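Local atomic coordinates of uncharacterized protein YacP (PDB entry 5MQ8), a protein that acts as an endoribonuclease, Rae1, involved in ribosome-dependent mRNA decay in Bacillus subtilis. Residues A[49-54]-A[81-86]; A[28-33]-A[61-66]; A[86-91]-A[109-114]. All coordinates share one frame; numbering follows the deposited sequence.

Interaction 1: A[49-54]-A[81-86]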
loop_
_atom_site.group_PDB
_atom_site.type_symbol
_atom_site.label_atom_id
_atom_site.label_comp_id
_atom_site.label_asym_id
_atom_site.label_seq_id
_atom_site.Cartn_x
_atom_site.Cartn_y
_atom_site.Cartn_z
ATOM N N ILE A 49 -20.276 0.430 13.488
ATOM C CA ILE A 49 -20.642 -0.957 13.750
ATOM C C ILE A 49 -21.365 -1.496 12.519
ATOM O O ILE A 49 -22.378 -0.938 12.100
ATOM C CB ILE A 49 -21.419 -1.178 15.080
ATOM C CG1 ILE A 49 -20.621 -0.614 16.290
ATOM C CG2 ILE A 49 -21.728 -2.681 15.271
ATOM C CD1 ILE A 49 -21.355 -0.615 17.645
ATOM N N VAL A 50 -20.846 -2.578 11.942
ATOM C CA VAL A 50 -21.457 -3.185 10.758
ATOM C C VAL A 50 -22.235 -4.427 11.185
ATOM O O VAL A 50 -21.667 -5.340 11.783
ATOM C CB VAL A 50 -20.440 -3.455 9.612
ATOM C CG1 VAL A 50 -21.149 -3.941 8.350
ATOM C CG2 VAL A 50 -19.630 -2.198 9.299
ATOM N N VAL A 51 -23.530 -4.442 10.872
ATOM C CA VAL A 51 -24.447 -5.532 11.196
ATOM C C VAL A 51 -24.809 -6.306 9.932
ATOM O O VAL A 51 -25.381 -5.758 8.981
ATOM C CB VAL A 51 -25.698 -5.034 11.985
ATOM C CG1 VAL A 51 -26.685 -6.173 12.270
ATOM C CG2 VAL A 51 -25.279 -4.363 13.282
ATOM N N PHE A 52 -24.459 -7.578 9.931
ATOM C CA PHE A 52 -24.729 -8.474 8.831
ATOM C C PHE A 52 -25.788 -9.488 9.223
ATOM O O PHE A 52 -25.695 -10.127 10.278
ATOM C CB PHE A 52 -23.459 -9.212 8.388
ATOM C CG PHE A 52 -22.421 -8.362 7.699
ATOM C CD1 PHE A 52 -22.661 -7.823 6.437
ATOM C CD2 PHE A 52 -21.174 -8.152 8.278
ATOM C CE1 PHE A 52 -21.681 -7.061 5.783
ATOM C CE2 PHE A 52 -20.196 -7.389 7.621
ATOM C CZ PHE A 52 -20.461 -6.843 6.384
ATOM N N ASP A 53 -26.787 -9.649 8.354
ATOM C CA ASP A 53 -27.816 -10.649 8.538
ATOM C C ASP A 53 -27.085 -11.996 8.292
ATOM O O ASP A 53 -26.568 -12.217 7.195
ATOM C CB ASP A 53 -28.942 -10.431 7.506
ATOM C CG ASP A 53 -30.100 -11.401 7.673
ATOM O OD1 ASP A 53 -29.877 -12.627 7.514
ATOM O OD2 ASP A 53 -31.221 -10.935 7.981
ATOM N N ALA A 54 -26.996 -12.851 9.339
ATOM C CA ALA A 54 -26.290 -14.144 9.302
ATOM C C ALA A 54 -26.818 -15.164 8.268
ATOM O O ALA A 54 -26.072 -16.064 7.872
ATOM C CB ALA A 54 -26.269 -14.765 10.690
ATOM N N ASP A 81 -32.349 -4.951 11.472
ATOM C CA ASP A 81 -33.013 -3.826 12.136
ATOM C C ASP A 81 -33.241 -4.064 13.637
ATOM O O ASP A 81 -33.219 -3.107 14.403
ATOM C CB ASP A 81 -34.315 -3.416 11.423
ATOM C CG ASP A 81 -35.443 -4.405 11.515
ATOM O OD1 ASP A 81 -35.274 -5.527 11.031
ATOM O OD2 ASP A 81 -36.525 -4.023 12.000
ATOM N N GLU A 82 -33.453 -5.331 14.042
ATOM C CA GLU A 82 -33.656 -5.717 15.444
ATOM C C GLU A 82 -32.333 -5.623 16.214
ATOM O O GLU A 82 -32.309 -5.055 17.309
ATOM C CB GLU A 82 -34.270 -7.121 15.557
ATOM C CG GLU A 82 -35.707 -7.175 15.058
ATOM C CD GLU A 82 -36.335 -8.550 14.908
ATOM O OE1 GLU A 82 -35.598 -9.562 14.904
ATOM O OE2 GLU A 82 -37.574 -8.610 14.747
ATOM N N ARG A 83 -31.229 -6.113 15.609
ATOM C CA ARG A 83 -29.895 -6.022 16.204
ATOM C C ARG A 83 -29.438 -4.569 16.296
ATOM O O ARG A 83 -28.927 -4.159 17.333
ATOM C CB ARG A 83 -28.871 -6.918 15.479
ATOM C CG ARG A 83 -27.445 -6.868 16.065
ATOM C CD ARG A 83 -27.354 -7.283 17.531
ATOM N NE ARG A 83 -27.720 -8.685 17.685
ATOM C CZ ARG A 83 -26.931 -9.634 18.170
ATOM N NH1 ARG A 83 -25.730 -9.332 18.647
ATOM N NH2 ARG A 83 -27.352 -10.888 18.220
ATOM N N ILE A 84 -29.683 -3.781 15.240
ATOM C CA ILE A 84 -29.351 -2.360 15.194
ATOM C C ILE A 84 -30.083 -1.597 16.332
ATOM O O ILE A 84 -29.457 -0.782 17.016
ATOM C CB ILE A 84 -29.563 -1.769 13.774
ATOM C CG1 ILE A 84 -28.386 -2.179 12.861
ATOM C CG2 ILE A 84 -29.715 -0.249 13.814
ATOM C CD1 ILE A 84 -28.614 -2.058 11.361
ATOM N N GLU A 85 -31.367 -1.928 16.579
ATOM C CA GLU A 85 -32.143 -1.329 17.677
ATOM C C GLU A 85 -31.509 -1.672 19.048
ATOM O O GLU A 85 -31.364 -0.782 19.879
ATOM C CB GLU A 85 -33.608 -1.806 17.623
ATOM C CG GLU A 85 -34.519 -1.129 18.636
ATOM C CD GLU A 85 -35.913 -1.716 18.745
ATOM O OE1 GLU A 85 -36.875 -0.924 18.860
ATOM O OE2 GLU A 85 -36.049 -2.961 18.711
ATOM N N LYS A 86 -31.132 -2.947 19.268
ATOM C CA LYS A 86 -30.497 -3.421 20.506
ATOM C C LYS A 86 -29.184 -2.672 20.736
ATOM O O LYS A 86 -28.951 -2.197 21.847
ATOM C CB LYS A 86 -30.242 -4.934 20.458
ATOM C CG LYS A 86 -31.477 -5.778 20.727
ATOM C CD LYS A 86 -31.244 -7.222 20.332
ATOM C CE LYS A 86 -32.531 -7.999 20.189
ATOM N NZ LYS A 86 -32.305 -9.368 19.655
#

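Interaction 2: A[28-33]-A[61-66]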
loop_
_atom_site.group_PDB
_atom_site.type_symbol
_atom_site.label_atom_id
_atom_site.label_comp_id
_atom_site.label_asym_id
_atom_site.label_seq_id
_atom_site.Cartn_x
_atom_site.Cartn_y
_atom_site.Cartn_z
ATOM N N GLU A 28 -16.541 -11.647 -0.555
ATOM C CA GLU A 28 -15.715 -10.567 -1.067
ATOM C C GLU A 28 -16.382 -9.216 -0.818
ATOM O O GLU A 28 -15.702 -8.282 -0.388
ATOM C CB GLU A 28 -15.372 -10.775 -2.547
ATOM C CG GLU A 28 -14.228 -11.756 -2.728
ATOM C CD GLU A 28 -13.865 -12.176 -4.141
ATOM O OE1 GLU A 28 -14.082 -11.390 -5.093
ATOM O OE2 GLU A 28 -13.333 -13.298 -4.290
ATOM N N ALA A 29 -17.711 -9.126 -1.031
ATOM C CA ALA A 29 -18.458 -7.885 -0.806
ATOM C C ALA A 29 -18.397 -7.445 0.672
ATOM O O ALA A 29 -18.217 -6.259 0.956
ATOM C CB ALA A 29 -19.896 -8.047 -1.263
ATOM N N ARG A 30 -18.491 -8.416 1.596
ATOM C CA ARG A 30 -18.403 -8.233 3.043
ATOM C C ARG A 30 -17.014 -7.668 3.414
ATOM O O ARG A 30 -16.932 -6.670 4.123
ATOM C CB ARG A 30 -18.687 -9.568 3.746
ATOM C CG ARG A 30 -18.432 -9.594 5.245
ATOM C CD ARG A 30 -17.208 -10.428 5.551
ATOM N NE ARG A 30 -17.552 -11.817 5.778
ATOM C CZ ARG A 30 -16.692 -12.824 5.699
ATOM N NH1 ARG A 30 -15.426 -12.605 5.360
ATOM N NH2 ARG A 30 -17.091 -14.060 5.946
ATOM N N ASP A 31 -15.945 -8.291 2.897
ATOM C CA ASP A 31 -14.563 -7.878 3.123
ATOM C C ASP A 31 -14.279 -6.463 2.624
ATOM O O ASP A 31 -13.664 -5.689 3.352
ATOM C CB ASP A 31 -13.598 -8.883 2.475
ATOM C CG ASP A 31 -13.530 -10.239 3.171
ATOM O OD1 ASP A 31 -14.043 -10.352 4.307
ATOM O OD2 ASP A 31 -12.952 -11.180 2.580
ATOM N N VAL A 32 -14.732 -6.120 1.392
ATOM C CA VAL A 32 -14.549 -4.787 0.813
ATOM C C VAL A 32 -15.293 -3.757 1.671
ATOM O O VAL A 32 -14.703 -2.726 2.023
ATOM C CB VAL A 32 -14.938 -4.711 -0.690
ATOM C CG1 VAL A 32 -14.870 -3.271 -1.209
ATOM C CG2 VAL A 32 -14.047 -5.620 -1.534
ATOM N N LEU A 33 -16.555 -4.075 2.065
ATOM C CA LEU A 33 -17.360 -3.195 2.908
ATOM C C LEU A 33 -16.694 -2.903 4.250
ATOM O O LEU A 33 -16.643 -1.739 4.647
ATOM C CB LEU A 33 -18.803 -3.729 3.084
ATOM C CG LEU A 33 -19.737 -2.938 4.010
ATOM C CD1 LEU A 33 -19.958 -1.492 3.495
ATOM C CD2 LEU A 33 -21.059 -3.671 4.173
ATOM N N GLU A 61 -16.102 -16.728 10.944
ATOM C CA GLU A 61 -15.514 -18.003 11.388
ATOM C C GLU A 61 -14.135 -17.749 12.028
ATOM O O GLU A 61 -14.078 -17.226 13.144
ATOM C CB GLU A 61 -15.451 -19.054 10.250
ATOM C CG GLU A 61 -16.797 -19.581 9.781
ATOM C CD GLU A 61 -16.702 -20.722 8.785
ATOM O OE1 GLU A 61 -16.940 -21.884 9.186
ATOM O OE2 GLU A 61 -16.380 -20.455 7.603
ATOM N N LYS A 62 -13.037 -18.053 11.299
ATOM C CA LYS A 62 -11.660 -17.841 11.757
ATOM C C LYS A 62 -11.301 -16.355 11.697
ATOM O O LYS A 62 -10.824 -15.811 12.694
ATOM C CB LYS A 62 -10.670 -18.666 10.906
ATOM C CG LYS A 62 -9.227 -18.627 11.405
ATOM C CD LYS A 62 -8.315 -19.516 10.570
ATOM C CE LYS A 62 -7.083 -19.938 11.335
ATOM N NZ LYS A 62 -6.046 -18.873 11.369
ATOM N N LYS A 63 -11.529 -15.719 10.518
ATOM C CA LYS A 63 -11.221 -14.326 10.181
ATOM C C LYS A 63 -11.394 -13.327 11.323
ATOM O O LYS A 63 -12.494 -13.155 11.865
ATOM C CB LYS A 63 -12.023 -13.862 8.950
ATOM C CG LYS A 63 -11.206 -13.770 7.669
ATOM C CD LYS A 63 -12.106 -13.608 6.447
ATOM C CE LYS A 63 -11.335 -13.690 5.151
ATOM N NZ LYS A 63 -12.233 -13.787 3.966
ATOM N N GLN A 64 -10.278 -12.708 11.709
ATOM C CA GLN A 64 -10.278 -11.652 12.702
ATOM C C GLN A 64 -10.199 -10.379 11.868
ATOM O O GLN A 64 -9.160 -10.089 11.268
ATOM C CB GLN A 64 -9.115 -11.793 13.704
ATOM C CG GLN A 64 -9.247 -10.888 14.941
ATOM C CD GLN A 64 -10.632 -10.896 15.564
ATOM O OE1 GLN A 64 -11.420 -9.957 15.396
ATOM N NE2 GLN A 64 -10.966 -11.968 16.270
ATOM N N THR A 65 -11.347 -9.689 11.739
ATOM C CA THR A 65 -11.502 -8.486 10.915
ATOM C C THR A 65 -10.766 -7.265 11.457
ATOM O O THR A 65 -10.193 -7.306 12.555
ATOM C CB THR A 65 -12.986 -8.176 10.648
ATOM O OG1 THR A 65 -13.760 -8.358 11.840
ATOM C CG2 THR A 65 -13.546 -8.999 9.514
ATOM N N ASN A 66 -10.793 -6.175 10.657
ATOM C CA ASN A 66 -10.171 -4.883 10.942
ATOM C C ASN A 66 -10.558 -4.369 12.328
ATOM O O ASN A 66 -11.746 -4.232 12.621
ATOM C CB ASN A 66 -10.553 -3.869 9.856
ATOM C CG ASN A 66 -9.530 -2.786 9.640
ATOM O OD1 ASN A 66 -9.158 -2.037 10.557
ATOM N ND2 ASN A 66 -9.074 -2.660 8.403
#

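Interaction 3: A[86-91]-A[109-114]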
loop_
_atom_site.group_PDB
_atom_site.type_symbol
_atom_site.label_atom_id
_atom_site.label_comp_id
_atom_site.label_asym_id
_atom_site.label_seq_id
_atom_site.Cartn_x
_atom_site.Cartn_y
_atom_site.Cartn_z
ATOM N N LYS A 86 -31.132 -2.947 19.268
ATOM C CA LYS A 86 -30.497 -3.421 20.506
ATOM C C LYS A 86 -29.184 -2.672 20.736
ATOM O O LYS A 86 -28.951 -2.197 21.847
ATOM C CB LYS A 86 -30.242 -4.934 20.458
ATOM C CG LYS A 86 -31.477 -5.778 20.727
ATOM C CD LYS A 86 -31.244 -7.222 20.332
ATOM C CE LYS A 86 -32.531 -7.999 20.189
ATOM N NZ LYS A 86 -32.305 -9.368 19.655
ATOM N N LEU A 87 -28.356 -2.516 19.672
ATOM C CA LEU A 87 -27.082 -1.793 19.733
ATOM C C LEU A 87 -27.277 -0.322 20.064
ATOM O O LEU A 87 -26.567 0.197 20.920
ATOM C CB LEU A 87 -26.295 -1.944 18.425
ATOM C CG LEU A 87 -25.623 -3.290 18.233
ATOM C CD1 LEU A 87 -25.418 -3.569 16.783
ATOM C CD2 LEU A 87 -24.310 -3.370 19.020
ATOM N N ALA A 88 -28.256 0.340 19.421
ATOM C CA ALA A 88 -28.566 1.744 19.677
ATOM C C ALA A 88 -29.066 1.985 21.105
ATOM O O ALA A 88 -28.780 3.036 21.672
ATOM C CB ALA A 88 -29.593 2.244 18.686
ATOM N N GLN A 89 -29.811 1.017 21.673
ATOM C CA GLN A 89 -30.336 1.098 23.033
ATOM C C GLN A 89 -29.225 0.877 24.056
ATOM O O GLN A 89 -29.220 1.534 25.094
ATOM C CB GLN A 89 -31.475 0.093 23.234
ATOM C CG GLN A 89 -32.783 0.539 22.572
ATOM C CD GLN A 89 -33.876 -0.507 22.598
ATOM O OE1 GLN A 89 -33.663 -1.676 22.946
ATOM N NE2 GLN A 89 -35.074 -0.111 22.196
ATOM N N ALA A 90 -28.281 -0.039 23.758
ATOM C CA ALA A 90 -27.132 -0.348 24.615
ATOM C C ALA A 90 -26.122 0.802 24.653
ATOM O O ALA A 90 -25.403 0.936 25.646
ATOM C CB ALA A 90 -26.451 -1.610 24.137
ATOM N N LEU A 91 -26.062 1.616 23.573
ATOM C CA LEU A 91 -25.131 2.737 23.424
ATOM C C LEU A 91 -25.834 4.102 23.480
ATOM O O LEU A 91 -25.231 5.127 23.152
ATOM C CB LEU A 91 -24.311 2.577 22.120
ATOM C CG LEU A 91 -23.573 1.231 21.920
ATOM C CD1 LEU A 91 -23.061 1.101 20.509
ATOM C CD2 LEU A 91 -22.448 1.022 22.926
ATOM N N TRP A 109 -37.883 -1.187 11.280
ATOM C CA TRP A 109 -36.940 -0.103 11.590
ATOM C C TRP A 109 -37.485 0.765 12.734
ATOM O O TRP A 109 -37.527 1.988 12.629
ATOM C CB TRP A 109 -36.572 0.708 10.329
ATOM C CG TRP A 109 -35.761 -0.098 9.357
ATOM C CD1 TRP A 109 -36.211 -0.705 8.223
ATOM C CD2 TRP A 109 -34.394 -0.511 9.523
ATOM N NE1 TRP A 109 -35.204 -1.442 7.648
ATOM C CE2 TRP A 109 -34.079 -1.356 8.435
ATOM C CE3 TRP A 109 -33.393 -0.234 10.481
ATOM C CZ2 TRP A 109 -32.816 -1.951 8.290
ATOM C CZ3 TRP A 109 -32.137 -0.809 10.327
ATOM C CH2 TRP A 109 -31.861 -1.665 9.247
ATOM N N ALA A 110 -37.931 0.100 13.820
ATOM C CA ALA A 110 -38.507 0.721 15.025
ATOM C C ALA A 110 -37.594 1.774 15.662
ATOM O O ALA A 110 -38.097 2.715 16.270
ATOM C CB ALA A 110 -38.866 -0.349 16.042
ATOM N N ILE A 111 -36.257 1.648 15.466
ATOM C CA ILE A 111 -35.252 2.573 15.989
ATOM C C ILE A 111 -35.397 4.004 15.419
ATOM O O ILE A 111 -34.954 4.958 16.065
ATOM C CB ILE A 111 -33.819 1.993 15.803
ATOM C CG1 ILE A 111 -32.810 2.676 16.761
ATOM C CG2 ILE A 111 -33.354 2.005 14.325
ATOM C CD1 ILE A 111 -31.490 2.968 16.170
ATOM N N PHE A 112 -36.034 4.158 14.238
ATOM C CA PHE A 112 -36.207 5.472 13.623
ATOM C C PHE A 112 -37.281 6.326 14.327
ATOM O O PHE A 112 -37.423 7.517 14.025
ATOM C CB PHE A 112 -36.439 5.352 12.110
ATOM C CG PHE A 112 -35.231 4.845 11.354
ATOM C CD1 PHE A 112 -33.952 5.311 11.653
ATOM C CD2 PHE A 112 -35.373 3.935 10.313
ATOM C CE1 PHE A 112 -32.839 4.830 10.970
ATOM C CE2 PHE A 112 -34.256 3.457 9.619
ATOM C CZ PHE A 112 -32.998 3.912 9.949
ATOM N N GLY A 113 -37.980 5.712 15.286
ATOM C CA GLY A 113 -38.952 6.363 16.155
ATOM C C GLY A 113 -38.379 6.557 17.549
ATOM O O GLY A 113 -39.097 6.964 18.463
ATOM N N GLN A 114 -37.073 6.258 17.723
ATOM C CA GLN A 114 -36.351 6.359 18.998
ATOM C C GLN A 114 -35.138 7.320 18.936
ATOM O O GLN A 114 -34.158 7.139 19.677
ATOM C CB GLN A 114 -35.911 4.961 19.481
ATOM C CG GLN A 114 -37.048 4.064 19.936
ATOM C CD GLN A 114 -36.620 2.624 19.992
ATOM O OE1 GLN A 114 -35.847 2.206 20.860
ATOM N NE2 GLN A 114 -37.131 1.825 19.073
#

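Interaction 1: A[49-54]-A[81-86]
Arg83 packs on Val51 by its carbons, and its NH2 forms a salt bridge with Glu78 OE2. NZ of Lys86 binds OE1 of the same carboxylate, so Glu78 is gripped by two cations. The guanidinium leads away from segment 49-54, and the touching across this contact is done by carbon atoms.

Val51 supplies both of its methyl groups. CG1 meets the root of Arg83, lying 3.9 Å from Arg83 CG and 4.0 Å from Arg83 CB. The two side chains cross at about a right angle. With chi1 at -180°, Arg83 CG extends away from the backbone N and lies against Val51 CG1. Bends at the next two torsions then turn the chain off toward its charged partner. The other methyl, Val51 CG2, sits 3.8 Å from Ile84 CG1, and Val51 CB is 4.0 Å from that same CG1. Ile84 does not aim its CB straight at the strand. It reaches Val51 with the longer branch, because CG1 is set anti to the carbonyl carbon (chi1 -78°).

This is helix-on-sheet packing in a PIN-like alpha/beta fold. Helix 80-90 belongs to the right-handed parallel crossover that leads from strand 70-73 to strand 98-101, and it passes over strand 47-52 on the way. Val51 faces the helix from the strand. Val50 points away and rests on Met37 of helix 23-44, and Phe52 also packs on that helix. Neighbouring strand residues thus serve layers on the two faces of the sheet.

The CA atoms of Val51 and Ile84 are 7.1 Å apart, the shortest such separation between the two segments. Val51 and Ile84 are both buried. Ala80 and Leu87 of the same helix also touch Val51.

Interaction 2: A[28-33]-A[61-66]
Asp31 holds Lys63 and Arg30 with its two carboxylate oxygens. NZ of Lys63 donates over 3.0 Å to Asp31 OD2, which accepts with its syn lone pair. NH1 of Arg30 donates to Asp31 OD1 over 2.8 Å, also on the syn side but 29° out of the carboxylate plane. For the arginine, that oxygen lies at the guanidinium edge, nearly in plane. The three residues form a salt-bridge network. Glu27 OE2 is a long, weak further partner of Lys63 NZ.

Asp31 CG is anti to the carbonyl carbon (chi1 -71°), which swings the carboxylate off the helix toward the loop. The chain of Arg30 bends at chi2, which is not staggered, and again at chi3, and this brings NH1 back to the next residue in the sequence. Lys63 also has an unstaggered first torsion (chi1 -105°), but is straight beyond CG and crosses Asp31 at about a right angle. Its CD passes 3.6 Å from Arg30 NH1, oblique to the guanidinium. The cationic atoms Arg30 NH1 and Lys63 NZ are 3.7 Å apart, and the carboxylate that bridges them probably offsets the like charges.

Ile151 of the second subunit packs on Asp31. Arg30 NH2 also bonds Lys58 O, which ties it to an earlier part of the same loop. This loop, leading to strand 70-73, runs along helix 23-44, which presents Arg30 and Leu33 to Phe52 of strand 47-52.

Interaction 3: A[86-91]-A[109-114]
Ala88 and Ile111 face each other where the end of a helix meets a short 3-10 turn. Their CA atoms are 7.7 Å apart. Segment 86-91 is the last part of helix 80-90. Leu91 is the first residue to leave helical backbone angles, and its N makes a weak bond to Leu87 O. Segment 109-114 begins with Trp109 in a left-handed conformation. Residues 110-113 then form the 3-10 turn, with i to i-3 backbone bonds from Phe112 N to Trp109 O, Gly113 N to Ala110 O and Gln114 N to Ile111 O.

Ala88 CB packs against the end of the Ile111 side chain. The modelled 3.2 Å between Ala88 CB and Ile111 CD1 is unusually short and doubtful in detail, as is chi2 of Ile111 (-140°), which is well away from a staggered value. Ile111 CG1, anti to the backbone N, lies 3.8 Å from Ala88 CB.

Beside this apolar pair, two glutamines are joined. Gln89 NE2 donates to Gln114 OE1 at 2.8 Å, with an angle of 156° at the hydrogen. The donor lies in the carbonyl plane, on a lone pair. The extended side chains meet at a slant. The two amide planes are 46° apart. Gln114 NE2 bonds Glu85 OE1 and makes a weak bond to Ala110 O. These bonds are consistent with the amide's orientation: its oxygen takes the bond from Gln89 and its nitrogen serves two acceptors.

The contact lies at one face of the parallel sheet. Ala88 rests on Ile98 of strand 98-101 and Leu5 of strand 3-7, and Ile111 rests on Val100. The 3-10 turn sits in the connection to edge strand 117-119, alongside helix 80-90.

In the fold
From the N terminus, segment 28-33 on helix 23-44 comes first, then 49-54 on strand 47-52. Interaction 2 closes the loop from 28-33 to 61-66, with that strand inside it. Interaction 1 closes the loop from 49-54 to 81-86, which contains strand 70-73. These two loops cross. The two contacts also meet in space, at Phe52 on one face of the sheet. Interaction 3 follows in series and closes the loop containing strand 98-101. It shares Lys86 with interaction 1, and Asp81 OD2 probably bonds Trp109 N. Interactions 2 and 3 do not touch. Helix 23-44, the sheet and helix 80-90 are thus joined in layers.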